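Local coordinates for protein 1,4-dihydroxy-2-naphthoyl-CoA hydrolase (PDB 1VH5) that hydrolyses 1,4-dihydroxy-2-naphthoyl-CoA to 1,4-dihydroxy-2-naphthoate and CoA in menaquinone biosynthesis and also acts on many other acyl-CoA thioesters, at residues Glu31-Asp35 and Asp36-Ala40; Gly68-Ala71 and Gly72-Thr76; Leu107-Ser111 and Arg112-Trp116. One frame throughout, in Å; residues are numbered along the deposited sequence.

Contact 1: residues Glu31-Asp35 and Asp36-Ala40; sequences EHIGD and DTLEA
On one side of the two strands the side chains of His32 and Glu39 meet at a slant, their imidazole and carboxylate planes turned 56° against each other. Glu39 OE2 comes to 3.9 Å from His32 CD2, and Glu39 OE1 lies as far from His32 CB. The touch is therefore made through carbon and is not a bond between polar atoms. The imidazole is folded toward the turn, because His32 CG lies anti to its own backbone N (chi1 173°). This carries one ring face under Gly34 N, which sits 3.4 Å above the ring plane and near its rim; glycine suits this spot, close to Thr37 OG1. On the other face of the sheet Ile33 and Leu38 run side by side, with Ile33 CG1 3.6 Å from Leu38 CD1.

The backbone is an antiparallel beta hairpin with a classic bulge, in which Glu31 and His32 together face Glu39. Glu39 O takes a nearly straight bond from Glu31 N at 2.9 Å and a weak one from His32 N. Glu39 N returns a bond to His32 O, and Gly34 N bonds Thr37 O at 2.9 Å where Asp35 and Asp36, polar residues suited to a bend near the surface, reverse the chain.

Farther out, a salt bridge from Arg101 holds Glu39 OE1, and Thr41 OG1 is bonded to Glu31 OE2. Leu38 packs on Ile67 and Ala71 of helix 57-74, while Ile33 lies against Leu11 and Leu14 of helix 11-16.

Contact 2: residues Gly68-Ala71 and Gly72-Thr76; sequences GSVA and GYLCT
Leu74 leans back over the preceding turn of its helix and meets Val70, four residues earlier. Its CB starts 3.6 Å from Ala71 O. One bond farther out, Leu74 CG passes 3.3 Å from Val70 O, so the branch point rests against the carbonyl that its own backbone N also uses. At the tip the touch is conditional, because Val70 has two conformations; in one of them Leu74 CD1 lies 3.7 Å from Val70 CG1, and the two side chains then run alongside each other, pointing the same way. Leu74 CG stands anti to its carbonyl carbon (chi1 -63°), which sends the side chain back toward the N-terminal end of the helix. Valine, branched at CB, and leucine, branched at CG, can thus offer methyl groups to each other.

The backbone beneath is ordinary alpha helix. Gly72 N bonds Gly68 O, Tyr73 N bonds Ser69 O, and Leu74 N bonds Val70 O at 2.9 Å, the last running nearly along the C=O axis. Beyond it, Cys75 N bonds Gly72 O and Thr76 N bonds Tyr73 O. Thr76 adds a second grip on Tyr73 O through its hydroxyl, with OG1 donating over 2.8 Å in the carbonyl plane, on a lone pair. Threonine suits this place because its short side chain folds back onto a carbonyl near the C-terminal end of the helix, and Arg7 bonds both Thr76 OG1 and Tyr73 O.

Helix 57-74 is the long central helix of the hot-dog fold. Here Leu74 touches Trp5 and Ile9 of the N-terminal loop; Ala71 and Cys75, small enough for close packing, lie on Trp116 of strand 113-121, and Ala71 also on Leu38 of strand 38-43.

Contact 3: residues Leu107-Ser111 and Arg112-Trp116; sequences LHLGS and RHQVW
Val115 O is gripped by two successive backbone donors: Leu107 N at 2.7 Å and His108 N at 3.1 Å, the latter in the carbonyl plane on a lone pair. This is a classic beta bulge at the base of a tight antiparallel hairpin, set at the corner the chain turns at Leu107, in a protein of the hot-dog fold. Val115 N answers with a bond to His108 O, and nearer the bend Gly110 N bonds His113 O at 2.9 Å.

The hairpin supplies His108 to His113 of the substrate-binding site. The His108 ring is swung toward the bend, its CG anti to the backbone N (chi1 176°), and carries Gly110 N 3.6 Å above one face, offset toward the rim. Glycine fits here, its lack of a side chain leaving room for the ring and His113 O. At the tip, Ser111 OG lies over one face of the Arg112 guanidinium, again near its rim. A water accepts from Arg112 N and makes a weak contact with His108 NE2, while a second water donates to Gly110 O.

On the His108 side, Val115 CG1 meets Leu107 CD1 at 3.9 Å, the two side chains cutting across each other. The other side is more deeply packed: one methyl of Leu109, CD2, reaches Trp116 CZ2 at 3.5 Å, and Ile4 touches both residues. Gln114, buried where strand 113-121 meets the end of helix 57-74, suits this place because its amide both donates and accepts. NE2 bonds Gly72 O and the second water; OE1 is held by Thr135 OG1 and by Trp116 NE1, which donates over 3.1 Å. OE1 lies in the indole plane, whereas NE1 stands above the amide plane of Gln114.

From the N terminus, contact 1 closes the hairpin of strands 29-33 and 38-43, contact 2 follows in the last turns of helix 57-74, and contact 3 closes the hairpin of strands 108-109 and 113-121. The three stand in series, so none encloses or crosses another. The helix mediates between the hairpins, whose centres lie about 17 Å apart and which do not touch each other. Leu38 CD2 of contact 1 packs 4.0 Å from Ala71 N of contact 2. On the contact 3 side, Gly72 O probably accepts from Gln114 NE2 at 3.1 Å, and Trp116 packs over Ala71, Gly72 and Cys75. Helix and sheet are thus tied together.

Contact 1: residues Glu31-Asp35 and Asp36-Ala40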
loop_
_atom_site.group_PDB
_atom_site.type_symbol
_atom_site.label_atom_id
_atom_site.label_comp_id
_atom_site.label_asym_id
_atom_site.label_seq_id
_atom_site.Cartn_x
_atom_site.Cartn_y
_atom_site.Cartn_z
ATOM N N GLU A 31 -5.903 -5.712 -17.416
ATOM C CA GLU A 31 -5.926 -6.856 -18.328
ATOM C C GLU A 31 -7.317 -7.283 -18.734
ATOM O O GLU A 31 -7.483 -7.960 -19.763
ATOM C CB GLU A 31 -5.312 -8.068 -17.648
ATOM C CG GLU A 31 -3.928 -7.871 -17.082
ATOM C CD GLU A 31 -2.848 -8.453 -17.957
ATOM O OE1 GLU A 31 -3.184 -9.064 -18.988
ATOM O OE2 GLU A 31 -1.673 -8.315 -17.604
ATOM N N HIS A 32 -8.329 -7.031 -17.903
ATOM C CA HIS A 32 -9.650 -7.559 -18.187
ATOM C C HIS A 32 -10.717 -6.714 -17.526
ATOM O O HIS A 32 -10.609 -6.407 -16.327
ATOM C CB HIS A 32 -9.732 -9.019 -17.718
ATOM C CG HIS A 32 -11.098 -9.615 -17.819
ATOM N ND1 HIS A 32 -11.642 -9.996 -19.024
ATOM C CD2 HIS A 32 -12.018 -9.926 -16.874
ATOM C CE1 HIS A 32 -12.851 -10.494 -18.817
ATOM N NE2 HIS A 32 -13.096 -10.469 -17.521
ATOM N N ILE A 33 -11.712 -6.293 -18.301
ATOM C CA ILE A 33 -12.932 -5.676 -17.773
ATOM C C ILE A 33 -14.095 -6.610 -18.050
ATOM O O ILE A 33 -14.582 -6.718 -19.204
ATOM C CB ILE A 33 -13.237 -4.318 -18.438
ATOM C CG1 ILE A 33 -12.008 -3.402 -18.472
ATOM C CG2 ILE A 33 -14.396 -3.631 -17.708
ATOM C CD1 ILE A 33 -12.238 -2.153 -19.338
ATOM N N GLY A 34 -14.557 -7.294 -17.035
ATOM C CA GLY A 34 -15.749 -8.108 -17.170
ATOM C C GLY A 34 -16.996 -7.317 -16.864
ATOM O O GLY A 34 -16.929 -6.142 -16.556
ATOM N N ASP A 35 -18.153 -7.960 -16.939
ATOM C CA ASP A 35 -19.389 -7.266 -16.589
ATOM C C ASP A 35 -19.384 -6.771 -15.149
ATOM O O ASP A 35 -19.990 -5.736 -14.836
ATOM C CB ASP A 35 -20.579 -8.197 -16.798
ATOM C CG ASP A 35 -20.981 -8.314 -18.247
ATOM O OD1 ASP A 35 -21.871 -9.139 -18.527
ATOM O OD2 ASP A 35 -20.475 -7.621 -19.133
ATOM N N ASP A 36 -18.713 -7.522 -14.283
ATOM C CA ASP A 36 -18.792 -7.217 -12.852
ATOM C C ASP A 36 -17.474 -7.418 -12.119
ATOM O O ASP A 36 -17.492 -7.562 -10.891
ATOM C CB ASP A 36 -19.959 -8.007 -12.177
ATOM C CG ASP A 36 -19.822 -9.509 -12.325
ATOM O OD1 ASP A 36 -20.823 -10.256 -12.133
ATOM O OD2 ASP A 36 -18.757 -10.058 -12.621
ATOM N N THR A 37 -16.370 -7.454 -12.867
ATOM C CA THR A 37 -15.044 -7.604 -12.270
ATOM C C THR A 37 -14.047 -6.798 -13.056
ATOM O O THR A 37 -14.248 -6.505 -14.228
ATOM C CB THR A 37 -14.559 -9.052 -12.186
ATOM O OG1 THR A 37 -14.494 -9.618 -13.494
ATOM C CG2 THR A 37 -15.544 -9.948 -11.428
ATOM N N LEU A 38 -12.951 -6.427 -12.395
ATOM C CA LEU A 38 -11.856 -5.725 -13.065
ATOM C C LEU A 38 -10.535 -6.383 -12.661
ATOM O O LEU A 38 -10.320 -6.635 -11.474
ATOM C CB LEU A 38 -11.915 -4.238 -12.732
ATOM C CG LEU A 38 -10.968 -3.285 -13.444
ATOM C CD1 LEU A 38 -11.168 -3.279 -14.974
ATOM C CD2 LEU A 38 -11.122 -1.895 -12.863
ATOM N N GLU A 39 -9.660 -6.718 -13.618
ATOM C CA GLU A 39 -8.379 -7.352 -13.286
ATOM C C GLU A 39 -7.211 -6.541 -13.815
ATOM O O GLU A 39 -7.255 -5.968 -14.916
ATOM C CB GLU A 39 -8.242 -8.765 -13.877
ATOM C CG GLU A 39 -9.414 -9.674 -13.592
ATOM C CD GLU A 39 -9.284 -11.055 -14.214
ATOM O OE1 GLU A 39 -8.277 -11.321 -14.921
ATOM O OE2 GLU A 39 -10.200 -11.881 -13.974
ATOM N N ALA A 40 -6.148 -6.495 -13.001
ATOM C CA ALA A 40 -4.894 -5.894 -13.419
ATOM C C ALA A 40 -3.728 -6.709 -12.885
ATOM O O ALA A 40 -3.843 -7.359 -11.834
ATOM C CB ALA A 40 -4.802 -4.490 -12.962
#

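Contact 2: residues Gly68-Ala71 and Gly72-Thr76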
loop_
_atom_site.group_PDB
_atom_site.type_symbol
_atom_site.label_atom_id
_atom_site.label_comp_id
_atom_site.label_asym_id
_atom_site.label_seq_id
_atom_site.Cartn_x
_atom_site.Cartn_y
_atom_site.Cartn_z
ATOM N N GLY A 68 -9.334 -0.926 -7.339
ATOM C CA GLY A 68 -10.592 -0.556 -6.693
ATOM C C GLY A 68 -10.996 0.886 -6.963
ATOM O O GLY A 68 -12.183 1.186 -7.099
ATOM N N SER A 69 -10.028 1.802 -6.965
ATOM C CA SER A 69 -10.371 3.211 -7.218
ATOM C C SER A 69 -10.956 3.430 -8.604
ATOM O O SER A 69 -11.925 4.173 -8.750
ATOM C CB SER A 69 -9.117 4.091 -7.123
ATOM O OG SER A 69 -8.550 4.037 -5.828
ATOM N N VAL A 70 -10.372 2.803 -9.630
ATOM C CA VAL A 70 -10.901 2.942 -10.986
ATOM C C VAL A 70 -12.232 2.196 -11.095
ATOM O O VAL A 70 -13.168 2.730 -11.666
ATOM C CB VAL A 70 -9.939 2.185 -11.996
ATOM C CG1 VAL A 70 -10.635 1.896 -13.345
ATOM C CG2 VAL A 70 -8.641 2.919 -12.213
ATOM N N ALA A 71 -12.358 1.013 -10.484
ATOM C CA ALA A 71 -13.648 0.295 -10.533
ATOM C C ALA A 71 -14.738 1.157 -9.919
ATOM O O ALA A 71 -15.859 1.280 -10.466
ATOM C CB ALA A 71 -13.546 -1.045 -9.808
ATOM N N GLY A 72 -14.423 1.794 -8.801
ATOM C CA GLY A 72 -15.380 2.675 -8.123
ATOM C C GLY A 72 -15.819 3.808 -9.042
ATOM O O GLY A 72 -17.029 4.118 -9.163
ATOM N N TYR A 73 -14.845 4.488 -9.683
ATOM C CA TYR A 73 -15.135 5.576 -10.628
ATOM C C TYR A 73 -16.043 5.077 -11.759
ATOM O O TYR A 73 -17.015 5.757 -12.134
ATOM C CB TYR A 73 -13.797 6.105 -11.200
ATOM C CG TYR A 73 -13.987 6.992 -12.440
ATOM C CD1 TYR A 73 -14.480 8.294 -12.327
ATOM C CD2 TYR A 73 -13.662 6.509 -13.710
ATOM C CE1 TYR A 73 -14.664 9.108 -13.472
ATOM C CE2 TYR A 73 -13.820 7.322 -14.851
ATOM C CZ TYR A 73 -14.317 8.610 -14.706
ATOM O OH TYR A 73 -14.496 9.407 -15.828
ATOM N N LEU A 74 -15.755 3.885 -12.275
ATOM C CA LEU A 74 -16.541 3.337 -13.383
ATOM C C LEU A 74 -17.975 3.016 -12.994
ATOM O O LEU A 74 -18.818 2.832 -13.902
ATOM C CB LEU A 74 -15.883 2.105 -14.011
ATOM C CG LEU A 74 -14.504 2.341 -14.661
ATOM C CD1 LEU A 74 -13.857 1.013 -15.020
ATOM C CD2 LEU A 74 -14.594 3.222 -15.925
ATOM N N CYS A 75 -18.277 3.004 -11.684
ATOM C CA CYS A 75 -19.628 2.747 -11.173
ATOM C C CYS A 75 -20.318 4.047 -10.752
ATOM O O CYS A 75 -21.357 4.010 -10.078
ATOM C CB CYS A 75 -19.630 1.725 -10.033
ATOM S SG CYS A 75 -19.148 0.071 -10.598
ATOM N N THR A 76 -19.736 5.183 -11.129
ATOM C CA THR A 76 -20.397 6.492 -10.941
ATOM C C THR A 76 -20.701 7.083 -12.307
ATOM O O THR A 76 -20.316 6.514 -13.342
ATOM C CB THR A 76 -19.534 7.492 -10.116
ATOM O OG1 THR A 76 -18.341 7.827 -10.854
ATOM C CG2 THR A 76 -19.121 6.920 -8.762
#

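Contact 3: residues Leu107-Ser111 and Arg112-Trp116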
loop_
_atom_site.group_PDB
_atom_site.type_symbol
_atom_site.label_atom_id
_atom_site.label_comp_id
_atom_site.label_asym_id
_atom_site.label_seq_id
_atom_site.Cartn_x
_atom_site.Cartn_y
_atom_site.Cartn_z
ATOM N N LEU A 107 -18.509 -5.519 -3.311
ATOM C CA LEU A 107 -19.282 -6.045 -2.175
ATOM C C LEU A 107 -20.496 -5.157 -1.950
ATOM O O LEU A 107 -21.533 -5.641 -1.463
ATOM C CB LEU A 107 -18.443 -6.134 -0.900
ATOM C CG LEU A 107 -17.251 -7.082 -0.957
ATOM C CD1 LEU A 107 -16.578 -7.151 0.418
ATOM C CD2 LEU A 107 -17.595 -8.486 -1.479
ATOM N N HIS A 108 -20.392 -3.870 -2.307
ATOM C CA HIS A 108 -21.489 -2.918 -2.094
ATOM C C HIS A 108 -21.328 -1.779 -3.074
ATOM O O HIS A 108 -20.263 -1.161 -3.132
ATOM C CB HIS A 108 -21.444 -2.378 -0.643
ATOM C CG HIS A 108 -22.475 -1.339 -0.374
ATOM N ND1 HIS A 108 -23.821 -1.616 -0.474
ATOM C CD2 HIS A 108 -22.376 -0.038 -0.022
ATOM C CE1 HIS A 108 -24.512 -0.525 -0.182
ATOM N NE2 HIS A 108 -23.659 0.444 0.092
ATOM N N LEU A 109 -22.403 -1.466 -3.795
ATOM C CA LEU A 109 -22.436 -0.305 -4.663
ATOM C C LEU A 109 -23.624 0.518 -4.259
ATOM O O LEU A 109 -24.724 0.311 -4.777
ATOM C CB LEU A 109 -22.540 -0.716 -6.132
ATOM C CG LEU A 109 -21.345 -1.492 -6.683
ATOM C CD1 LEU A 109 -21.681 -1.922 -8.115
ATOM C CD2 LEU A 109 -20.068 -0.680 -6.636
ATOM N N GLY A 110 -23.393 1.447 -3.344
ATOM C CA GLY A 110 -24.447 2.255 -2.758
ATOM C C GLY A 110 -24.516 3.602 -3.437
ATOM O O GLY A 110 -23.732 3.921 -4.359
ATOM N N SER A 111 -25.465 4.421 -2.976
ATOM C CA SER A 111 -25.576 5.788 -3.509
ATOM C C SER A 111 -24.542 6.710 -2.897
ATOM O O SER A 111 -24.220 7.751 -3.476
ATOM C CB SER A 111 -26.950 6.392 -3.241
ATOM O OG SER A 111 -27.227 6.325 -1.868
ATOM N N ARG A 112 -23.996 6.312 -1.740
ATOM C CA ARG A 112 -23.094 7.186 -0.989
ATOM C C ARG A 112 -21.693 6.579 -0.774
ATOM O O ARG A 112 -20.725 7.318 -0.615
ATOM C CB ARG A 112 -23.687 7.568 0.372
ATOM C CG ARG A 112 -24.939 8.453 0.321
ATOM C CD ARG A 112 -25.740 8.420 1.625
ATOM N NE ARG A 112 -27.189 8.566 1.435
ATOM C CZ ARG A 112 -28.102 7.761 1.978
ATOM N NH1 ARG A 112 -29.399 7.966 1.760
ATOM N NH2 ARG A 112 -27.722 6.743 2.742
ATOM N N HIS A 113 -21.617 5.253 -0.751
ATOM C CA HIS A 113 -20.366 4.536 -0.475
ATOM C C HIS A 113 -20.296 3.301 -1.335
ATOM O O HIS A 113 -21.325 2.785 -1.801
ATOM C CB HIS A 113 -20.278 4.147 1.024
ATOM C CG HIS A 113 -20.215 5.333 1.904
ATOM N ND1 HIS A 113 -21.339 5.951 2.397
ATOM C CD2 HIS A 113 -19.166 6.089 2.281
ATOM C CE1 HIS A 113 -20.980 7.017 3.089
ATOM N NE2 HIS A 113 -19.666 7.125 3.024
ATOM N N GLN A 114 -19.080 2.764 -1.482
ATOM C CA GLN A 114 -18.875 1.482 -2.146
ATOM C C GLN A 114 -17.895 0.673 -1.310
ATOM O O GLN A 114 -17.053 1.232 -0.588
ATOM C CB GLN A 114 -18.280 1.650 -3.559
ATOM C CG GLN A 114 -18.981 2.678 -4.411
ATOM C CD GLN A 114 -18.151 3.054 -5.612
ATOM O OE1 GLN A 114 -16.910 3.057 -5.559
ATOM N NE2 GLN A 114 -18.833 3.408 -6.718
ATOM N N VAL A 115 -17.984 -0.634 -1.443
ATOM C CA VAL A 115 -16.973 -1.518 -0.888
ATOM C C VAL A 115 -16.558 -2.500 -1.965
ATOM O O VAL A 115 -17.409 -3.123 -2.610
ATOM C CB VAL A 115 -17.499 -2.280 0.344
ATOM C CG1 VAL A 115 -16.414 -3.245 0.946
ATOM C CG2 VAL A 115 -18.034 -1.284 1.399
ATOM N N TRP A 116 -15.240 -2.604 -2.166
ATOM C CA TRP A 116 -14.650 -3.443 -3.197
ATOM C C TRP A 116 -13.797 -4.508 -2.516
ATOM O O TRP A 116 -13.089 -4.197 -1.538
ATOM C CB TRP A 116 -13.768 -2.561 -4.095
ATOM C CG TRP A 116 -14.559 -1.602 -4.920
ATOM C CD1 TRP A 116 -14.859 -0.314 -4.643
ATOM C CD2 TRP A 116 -15.266 -1.928 -6.112
ATOM N NE1 TRP A 116 -15.657 0.228 -5.636
ATOM C CE2 TRP A 116 -15.946 -0.765 -6.532
ATOM C CE3 TRP A 116 -15.390 -3.103 -6.876
ATOM C CZ2 TRP A 116 -16.718 -0.721 -7.699
ATOM C CZ3 TRP A 116 -16.155 -3.060 -8.057
ATOM C CH2 TRP A 116 -16.806 -1.868 -8.445
HETATM O O HOH W 1 -24.331 3.808 0.147
HETATM O O HOH W 2 -21.782 2.839 -6.262
#